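Local coordinates for hypothetical protein APE0525 (Aeropyrum pernix, PDB 2CX0) that is of unknown function but probably binds RNA through its PUA domain, with a possible role in translation initiation, at residues His110-Gly115 / Arg161-Arg166; Gly126-Ala131 / Val140-Ala145; Arg16-Lys21 / Ala43-Val48. One frame throughout, in Å; residues are numbered along the deposited sequence.

Contact 1 (His110-Gly115 / Arg161-Arg166); sequences HLMIPG and RGRAVR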
loop_
_atom_site.group_PDB
_atom_site.type_symbol
_atom_site.label_atom_id
_atom_site.label_comp_id
_atom_site.label_asym_id
_atom_site.label_seq_id
_atom_site.Cartn_x
_atom_site.Cartn_y
_atom_site.Cartn_z
ATOM N N HIS A 110 4.215 10.908 7.921
ATOM C CA HIS A 110 3.769 9.721 8.624
ATOM C C HIS A 110 2.440 10.146 9.261
ATOM O O HIS A 110 2.113 11.346 9.291
ATOM C CB HIS A 110 4.739 9.373 9.759
ATOM C CG HIS A 110 6.043 8.833 9.274
ATOM N ND1 HIS A 110 7.258 9.489 9.451
ATOM C CD2 HIS A 110 6.319 7.718 8.567
ATOM C CE1 HIS A 110 8.217 8.784 8.865
ATOM N NE2 HIS A 110 7.675 7.705 8.323
ATOM N N LEU A 111 1.670 9.174 9.734
ATOM C CA LEU A 111 0.373 9.499 10.349
ATOM C C LEU A 111 0.491 9.591 11.884
ATOM O O LEU A 111 0.846 8.639 12.550
ATOM C CB LEU A 111 -0.715 8.462 9.955
ATOM C CG LEU A 111 -2.068 8.571 10.691
ATOM C CD1 LEU A 111 -2.717 9.988 10.366
ATOM C CD2 LEU A 111 -2.993 7.367 10.231
HETATM N N MSE A 112 0.240 10.780 12.422
HETATM C CA MSE A 112 0.252 10.938 13.873
HETATM C C MSE A 112 -1.185 10.735 14.426
HETATM O O MSE A 112 -2.193 11.016 13.780
HETATM C CB MSE A 112 0.772 12.323 14.213
HETATM C CG MSE A 112 1.994 12.746 13.402
HETATM SE SE MSE A 112 3.510 11.594 13.723
HETATM C CE MSE A 112 3.839 12.223 15.386
ATOM N N ILE A 113 -1.254 10.243 15.655
ATOM C CA ILE A 113 -2.489 9.968 16.331
ATOM C C ILE A 113 -3.549 11.093 16.311
ATOM O O ILE A 113 -4.746 10.828 16.167
ATOM C CB ILE A 113 -2.179 9.570 17.787
ATOM C CG1 ILE A 113 -1.413 8.223 17.783
ATOM C CG2 ILE A 113 -3.526 9.443 18.613
ATOM C CD1 ILE A 113 -0.685 7.945 19.152
ATOM N N PRO A 114 -3.120 12.357 16.447
ATOM C CA PRO A 114 -4.128 13.421 16.437
ATOM C C PRO A 114 -4.907 13.544 15.133
ATOM O O PRO A 114 -5.970 14.137 15.147
ATOM C CB PRO A 114 -3.320 14.686 16.727
ATOM C CG PRO A 114 -2.185 14.172 17.583
ATOM C CD PRO A 114 -1.786 12.878 16.805
ATOM N N GLY A 115 -4.380 13.040 14.018
ATOM C CA GLY A 115 -5.122 13.101 12.741
ATOM C C GLY A 115 -6.047 11.895 12.565
ATOM O O GLY A 115 -6.786 11.799 11.578
ATOM N N ARG A 161 -0.493 12.595 21.473
ATOM C CA ARG A 161 0.541 12.877 20.457
ATOM C C ARG A 161 1.394 11.624 20.212
ATOM O O ARG A 161 1.588 10.792 21.124
ATOM C CB ARG A 161 1.447 14.011 20.886
ATOM C CG ARG A 161 0.865 15.438 20.629
ATOM C CD ARG A 161 -0.585 15.574 21.053
ATOM N NE ARG A 161 -0.999 16.978 20.917
ATOM C CZ ARG A 161 -2.254 17.432 20.973
ATOM N NH1 ARG A 161 -3.264 16.607 21.147
ATOM N NH2 ARG A 161 -2.484 18.735 20.894
ATOM N N GLY A 162 1.915 11.500 18.999
ATOM C CA GLY A 162 2.726 10.316 18.705
ATOM C C GLY A 162 2.386 9.721 17.338
ATOM O O GLY A 162 1.338 10.028 16.770
ATOM N N ARG A 163 3.256 8.835 16.833
ATOM C CA ARG A 163 3.043 8.225 15.549
ATOM C C ARG A 163 2.063 7.038 15.622
ATOM O O ARG A 163 2.163 6.152 16.470
ATOM C CB ARG A 163 4.390 7.772 14.955
ATOM C CG ARG A 163 4.341 7.391 13.417
ATOM C CD ARG A 163 5.749 7.622 12.831
ATOM N NE ARG A 163 6.634 6.549 13.251
ATOM C CZ ARG A 163 7.920 6.485 12.943
ATOM N NH1 ARG A 163 8.488 7.456 12.248
ATOM N NH2 ARG A 163 8.581 5.394 13.230
ATOM N N ALA A 164 1.083 7.057 14.737
ATOM C CA ALA A 164 0.113 5.975 14.671
ATOM C C ALA A 164 0.533 4.947 13.593
ATOM O O ALA A 164 0.461 3.704 13.823
ATOM C CB ALA A 164 -1.288 6.546 14.325
ATOM N N VAL A 165 0.941 5.457 12.428
ATOM C CA VAL A 165 1.324 4.549 11.302
ATOM C C VAL A 165 2.550 5.115 10.587
ATOM O O VAL A 165 2.614 6.309 10.237
ATOM C CB VAL A 165 0.173 4.454 10.231
ATOM C CG1 VAL A 165 0.571 3.541 9.033
ATOM C CG2 VAL A 165 -1.156 3.974 10.941
ATOM N N ARG A 166 3.511 4.238 10.373
ATOM C CA ARG A 166 4.728 4.605 9.685
ATOM C C ARG A 166 4.453 4.461 8.200
ATOM O O ARG A 166 4.072 3.377 7.705
ATOM C CB ARG A 166 5.903 3.708 10.159
ATOM C CG ARG A 166 7.213 3.986 9.431
ATOM C CD ARG A 166 8.420 3.453 10.185
ATOM N NE ARG A 166 8.280 2.063 10.609
ATOM C CZ ARG A 166 8.448 1.017 9.804
ATOM N NH1 ARG A 166 8.756 1.228 8.528
ATOM N NH2 ARG A 166 8.341 -0.237 10.276
#

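Contact 2 (Gly126-Ala131 / Val140-Ala145); sequences GDVVAA and VMVGVA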
loop_
_atom_site.group_PDB
_atom_site.type_symbol
_atom_site.label_atom_id
_atom_site.label_comp_id
_atom_site.label_asym_id
_atom_site.label_seq_id
_atom_site.Cartn_x
_atom_site.Cartn_y
_atom_site.Cartn_z
ATOM N N GLY A 126 3.029 -3.326 14.030
ATOM C CA GLY A 126 3.802 -4.083 13.045
ATOM C C GLY A 126 2.987 -4.588 11.865
ATOM O O GLY A 126 3.566 -4.964 10.816
ATOM N N ASP A 127 1.657 -4.614 12.009
ATOM C CA ASP A 127 0.768 -5.070 10.929
ATOM C C ASP A 127 0.664 -4.032 9.850
ATOM O O ASP A 127 0.844 -2.810 10.138
ATOM C CB ASP A 127 -0.642 -5.309 11.433
ATOM C CG ASP A 127 -0.821 -6.728 12.027
ATOM O OD1 ASP A 127 -0.028 -7.601 11.636
ATOM O OD2 ASP A 127 -1.753 -6.933 12.838
ATOM N N VAL A 128 0.381 -4.504 8.631
ATOM C CA VAL A 128 0.177 -3.637 7.486
ATOM C C VAL A 128 -1.250 -3.071 7.545
ATOM O O VAL A 128 -2.220 -3.822 7.671
ATOM C CB VAL A 128 0.307 -4.414 6.166
ATOM C CG1 VAL A 128 0.094 -3.454 4.984
ATOM C CG2 VAL A 128 1.680 -5.130 6.110
ATOM N N VAL A 129 -1.365 -1.747 7.455
ATOM C CA VAL A 129 -2.679 -1.119 7.433
ATOM C C VAL A 129 -2.689 -0.004 6.400
ATOM O O VAL A 129 -1.614 0.432 5.932
ATOM C CB VAL A 129 -3.064 -0.508 8.796
ATOM C CG1 VAL A 129 -3.080 -1.610 9.881
ATOM C CG2 VAL A 129 -2.035 0.697 9.193
ATOM N N ALA A 130 -3.888 0.471 6.049
ATOM C CA ALA A 130 -4.018 1.577 5.111
ATOM C C ALA A 130 -4.683 2.739 5.825
ATOM O O ALA A 130 -5.543 2.497 6.681
ATOM C CB ALA A 130 -4.908 1.196 3.872
ATOM N N ALA A 131 -4.294 3.968 5.470
ATOM C CA ALA A 131 -4.926 5.151 6.041
ATOM C C ALA A 131 -5.860 5.726 4.964
ATOM O O ALA A 131 -5.421 5.984 3.839
ATOM C CB ALA A 131 -3.897 6.201 6.423
ATOM N N VAL A 140 -5.056 6.907 1.159
ATOM C CA VAL A 140 -3.996 7.866 0.852
ATOM C C VAL A 140 -2.581 7.360 1.184
ATOM O O VAL A 140 -1.578 7.912 0.704
ATOM C CB VAL A 140 -4.240 9.254 1.578
ATOM C CG1 VAL A 140 -5.557 9.868 1.092
ATOM C CG2 VAL A 140 -4.340 9.049 3.048
HETATM N N MSE A 141 -2.481 6.338 2.034
HETATM C CA MSE A 141 -1.166 5.835 2.388
HETATM C C MSE A 141 -1.286 4.388 2.897
HETATM O O MSE A 141 -2.309 3.976 3.454
HETATM C CB MSE A 141 -0.561 6.722 3.471
HETATM C CG MSE A 141 0.864 6.243 4.044
HETATM SE SE MSE A 141 0.625 5.160 5.678
HETATM C CE MSE A 141 0.550 6.695 6.949
ATOM N N VAL A 142 -0.222 3.628 2.661
ATOM C CA VAL A 142 -0.101 2.245 3.120
ATOM C C VAL A 142 1.122 2.264 4.022
ATOM O O VAL A 142 2.129 2.857 3.639
ATOM C CB VAL A 142 0.151 1.258 1.906
ATOM C CG1 VAL A 142 0.667 -0.038 2.411
ATOM C CG2 VAL A 142 -1.252 1.005 1.177
ATOM N N GLY A 143 1.023 1.613 5.178
ATOM C CA GLY A 143 2.134 1.584 6.106
ATOM C C GLY A 143 2.038 0.553 7.236
ATOM O O GLY A 143 1.286 -0.430 7.178
ATOM N N VAL A 144 2.845 0.789 8.272
ATOM C CA VAL A 144 2.931 -0.141 9.355
ATOM C C VAL A 144 2.372 0.444 10.638
ATOM O O VAL A 144 2.758 1.548 11.055
ATOM C CB VAL A 144 4.429 -0.559 9.550
ATOM C CG1 VAL A 144 4.541 -1.616 10.705
ATOM C CG2 VAL A 144 5.012 -1.090 8.228
ATOM N N ALA A 145 1.464 -0.299 11.267
ATOM C CA ALA A 145 0.866 0.192 12.509
ATOM C C ALA A 145 1.969 0.279 13.578
ATOM O O ALA A 145 2.757 -0.640 13.738
ATOM C CB ALA A 145 -0.258 -0.765 13.006
#

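Contact 3 (Arg16-Lys21 / Ala43-Val48); sequences RALSKK and ADLRLV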
loop_
_atom_site.group_PDB
_atom_site.type_symbol
_atom_site.label_atom_id
_atom_site.label_comp_id
_atom_site.label_asym_id
_atom_site.label_seq_id
_atom_site.Cartn_x
_atom_site.Cartn_y
_atom_site.Cartn_z
ATOM N N ARG A 16 7.553 -10.305 -17.131
ATOM C CA ARG A 16 7.561 -11.758 -17.344
ATOM C C ARG A 16 6.494 -12.354 -16.435
ATOM O O ARG A 16 6.063 -11.754 -15.462
ATOM C CB ARG A 16 8.927 -12.398 -17.027
ATOM C CG ARG A 16 9.304 -12.384 -15.583
ATOM C CD ARG A 16 10.578 -13.164 -15.359
ATOM N NE ARG A 16 11.027 -13.200 -13.958
ATOM C CZ ARG A 16 10.482 -13.948 -13.011
ATOM N NH1 ARG A 16 9.439 -14.736 -13.280
ATOM N NH2 ARG A 16 11.023 -13.969 -11.807
ATOM N N ALA A 17 6.047 -13.553 -16.784
ATOM C CA ALA A 17 5.030 -14.256 -16.005
ATOM C C ALA A 17 5.715 -14.770 -14.779
ATOM O O ALA A 17 6.941 -14.962 -14.791
ATOM C CB ALA A 17 4.422 -15.409 -16.852
ATOM N N LEU A 18 4.987 -14.861 -13.660
ATOM C CA LEU A 18 5.580 -15.431 -12.447
ATOM C C LEU A 18 5.524 -16.928 -12.678
ATOM O O LEU A 18 4.578 -17.436 -13.280
ATOM C CB LEU A 18 4.728 -15.162 -11.177
ATOM C CG LEU A 18 5.189 -14.059 -10.227
ATOM C CD1 LEU A 18 5.383 -12.802 -10.977
ATOM C CD2 LEU A 18 4.142 -13.888 -9.109
ATOM N N SER A 19 6.529 -17.629 -12.191
ATOM C CA SER A 19 6.559 -19.092 -12.298
ATOM C C SER A 19 5.530 -19.671 -11.338
ATOM O O SER A 19 5.046 -18.978 -10.426
ATOM C CB SER A 19 7.930 -19.635 -11.904
ATOM O OG SER A 19 8.197 -19.436 -10.519
ATOM N N LYS A 20 5.213 -20.947 -11.499
ATOM C CA LYS A 20 4.265 -21.583 -10.599
ATOM C C LYS A 20 4.858 -21.572 -9.176
ATOM O O LYS A 20 4.154 -21.304 -8.216
ATOM C CB LYS A 20 3.975 -23.022 -11.050
ATOM C CG LYS A 20 2.940 -23.721 -10.188
ATOM C CD LYS A 20 2.609 -25.112 -10.683
ATOM C CE LYS A 20 1.664 -25.876 -9.699
ATOM N NZ LYS A 20 1.204 -27.196 -10.255
ATOM N N LYS A 21 6.158 -21.789 -9.023
ATOM C CA LYS A 21 6.725 -21.757 -7.670
ATOM C C LYS A 21 6.626 -20.322 -7.090
ATOM O O LYS A 21 6.379 -20.140 -5.907
ATOM C CB LYS A 21 8.197 -22.168 -7.694
ATOM C CG LYS A 21 8.867 -22.188 -6.312
ATOM C CD LYS A 21 10.349 -22.623 -6.428
ATOM C CE LYS A 21 11.072 -22.547 -5.078
ATOM N NZ LYS A 21 12.518 -22.903 -5.167
ATOM N N ALA A 43 -5.946 -15.551 -11.395
ATOM C CA ALA A 43 -5.543 -14.248 -11.871
ATOM C C ALA A 43 -4.154 -14.351 -12.533
ATOM O O ALA A 43 -3.316 -15.129 -12.126
ATOM C CB ALA A 43 -5.481 -13.242 -10.684
ATOM N N ASP A 44 -3.952 -13.543 -13.546
ATOM C CA ASP A 44 -2.705 -13.439 -14.274
ATOM C C ASP A 44 -1.707 -12.579 -13.453
ATOM O O ASP A 44 -1.917 -11.357 -13.220
ATOM C CB ASP A 44 -3.005 -12.756 -15.575
ATOM C CG ASP A 44 -1.879 -12.848 -16.535
ATOM O OD1 ASP A 44 -0.776 -13.298 -16.137
ATOM O OD2 ASP A 44 -2.086 -12.458 -17.699
ATOM N N LEU A 45 -0.623 -13.208 -13.049
ATOM C CA LEU A 45 0.392 -12.570 -12.207
ATOM C C LEU A 45 1.666 -12.399 -13.007
ATOM O O LEU A 45 2.211 -13.371 -13.538
ATOM C CB LEU A 45 0.676 -13.457 -10.987
ATOM C CG LEU A 45 -0.008 -13.298 -9.623
ATOM C CD1 LEU A 45 -1.415 -12.693 -9.774
ATOM C CD2 LEU A 45 -0.011 -14.684 -8.892
ATOM N N ARG A 46 2.140 -11.165 -13.105
ATOM C CA ARG A 46 3.372 -10.880 -13.829
ATOM C C ARG A 46 4.280 -9.981 -12.978
ATOM O O ARG A 46 3.832 -9.214 -12.124
ATOM C CB ARG A 46 3.056 -10.179 -15.170
ATOM C CG ARG A 46 2.134 -10.986 -16.117
ATOM C CD ARG A 46 1.901 -10.292 -17.471
ATOM N NE ARG A 46 3.116 -10.136 -18.282
ATOM C CZ ARG A 46 3.708 -11.100 -18.991
ATOM N NH1 ARG A 46 3.220 -12.348 -19.012
ATOM N NH2 ARG A 46 4.780 -10.804 -19.706
ATOM N N LEU A 47 5.552 -10.067 -13.241
ATOM C CA LEU A 47 6.541 -9.265 -12.552
ATOM C C LEU A 47 7.041 -8.243 -13.555
ATOM O O LEU A 47 7.574 -8.619 -14.630
ATOM C CB LEU A 47 7.717 -10.122 -12.104
ATOM C CG LEU A 47 8.854 -9.372 -11.414
ATOM C CD1 LEU A 47 8.371 -8.904 -9.980
ATOM C CD2 LEU A 47 10.022 -10.326 -11.285
ATOM N N VAL A 48 6.834 -6.972 -13.222
ATOM C CA VAL A 48 7.292 -5.867 -14.073
ATOM C C VAL A 48 8.475 -5.158 -13.388
ATOM O O VAL A 48 8.378 -4.742 -12.227
ATOM C CB VAL A 48 6.189 -4.845 -14.249
ATOM C CG1 VAL A 48 6.668 -3.676 -15.059
ATOM C CG2 VAL A 48 4.973 -5.542 -14.875
#

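Contact 1 (His110-Gly115 / Arg161-Arg166)
Two successive amides converge on one carbonyl: Leu111 O accepts from Ala164 N at 2.7 Å and from Val165 N at 3.2 Å, a single oxygen thus taking both N-H groups of a classic beta bulge. The first donor lies in the carbonyl plane and the second is tilted 15° from it. On one side of the bulge the pairing is ordinary, Leu111 N donating to Val165 O; on the other, the register has slipped by one and Ile113 N reaches Gly162 O at 2.8 Å, almost head-on to the carbonyl. Gly162 O also lies 3.2 Å from Met112 CA, a CA-H...O contact, while the selenomethionine chain of Met112, bent at both inner torsions, curls back to set its CE over the Gly162 carbonyl.

The side chains divide between a buried and an outer side. Inward, Leu111 CD2 meets Val165 CG2 at 3.9 Å, and the Ala164 methyl fits against Ile113 CG1; Leu152 of helix 149-158 packs on both Ile113 and Ala164, and Met141 on Leu111 and Val165. Outward, Arg163 leaves with CG anti to its backbone N (chi1 -167°), which carries CD beside His110 CB and CG; the bend at chi3 then turns the guanidinium over the ring. Arg163 NH1 stands 3.6 Å above one face of the His110 ring, displaced toward the rim, with the two planes 56° apart; Arg166 CG runs alongside the same ring, 3.9 Å from His110 NE2. Arg163 NH2 is held by a salt bridge to Glu146, which probably fixes the guanidinium in this pose. A short edge strand, 111-112, thus joins the bulged strand 163-170 by antiparallel pairing, the classic bulge accommodating the corner at Ala164 within the mixed beta sheet of the PUA domain.

Contact 2 (Gly126-Ala131 / Val140-Ala145)
Strands 128-131 and 140-145 meet almost wholly through their backbones, as a tight antiparallel hairpin pair with axes 4.8 Å apart. In the middle, Val129 and Gly143 exchange two nearly straight bonds, each 3.0 Å: Val129 N to Gly143 O and Gly143 N to Val129 O. The selenium of Met141 lies close over Gly143, which has no side chain. Val128 CG1 and Val142 CG1 approach to 4.3 Å on one face, which Tyr77 and Leu83 help to cover; on the other, Val129 CG1 lies 4.3 Å from Ala145 CB.

Toward Val140 the pairing bulges: Ala131 O accepts from Val140 N at 2.9 Å and, weakly, from Met141 N. Val140 CG2, between its backbone N and carbonyl carbon, sits 3.3 Å from Ala131 O.

At the opposite end the backbone pairing stays tight, Gly126 N binding Ala145 O at 2.7 Å, but the side chains are looser and Gly126 and Asp127 partly exposed. Val144 CG1 rests on Gly126, while the Asp127 carboxylate leads away to Thr124 N. Alternate backbone groups pair across the hairpin, the others with neighbouring strands; with small or branched apolar side chains on both faces, this chemistry implies a buried hairpin held by backbone hydrogen bonds, with a bulge at one end.

Contact 3 (Arg16-Lys21 / Ala43-Val48)
Arg16 and Leu47 form the hydrogen-bonded pair of an antiparallel beta bridge, at the point where strand 9-17 gives out beside strand 45-51 in the N-terminal sheet. Leu47 N donates to Arg16 O at 2.8 Å, almost straight at the carbonyl, and Arg16 N returns a bond to Leu47 O with its donor tilted 22° from the carbonyl plane. Two residues further on, Leu18 N reaches Leu45 O at 3.2 Å, although Leu18 has already left the strand.

Around this backbone core the side chains pack by different means. The Leu18 side chain spans two residues on one side of the partner strand: Leu18 CD1 rests against Leu47 CB at 3.7 Å and CD2 against Leu45 CB. The Arg16 chain is extended from CG to NE and runs beside Leu47, pointing the same way, which brings Leu47 CD2 over one guanidinium face. On the other side of the sheet Arg46 bends at chi3 (64°) and folds its guanidinium back across the neighbouring strand, covering the Arg16-Ala17 peptide with one face, Arg16 C lying over its centre.

A second shell helps to position these groups. Arg16 NH2 forms a salt bridge with Glu22 OE2 on helix 20-30; Glu22 OE1 takes the Ser19 N-H. With Ser19 at the N-cap, its OG capping a backbone N just past Lys21, this fits a capping box. Leu45 packs on Leu26 of that helix and on Val62 of strand 56-62. The first torsion of Arg16 (chi1 68°) swings its extended chain alongside its own strand, where Arg16 NH1 makes a weak bond of 2.9 Å to Ala17 O.

From the N terminus, contact 3 closes first: 16-21 and 43-48 close a loop that holds most of helix 20-30 and the chain that follows, joining two neighbouring strands of the N-terminal antiparallel sheet. Contact 1 then opens at 110-115 and closes only at 161-166, and within that span contact 2 opens and closes as the hairpin of 128-133 and 138-145. The enclosing and enclosed contacts touch, since strands 163-170 and 138-145 are sheet neighbours: Arg166 N lies 2.9 Å from Val144 O, a probable hydrogen bond. Together they join four of the strands of the PUA sheet, whereas contact 3 stands apart, its nearest atoms about 17 Å from those of contact 2.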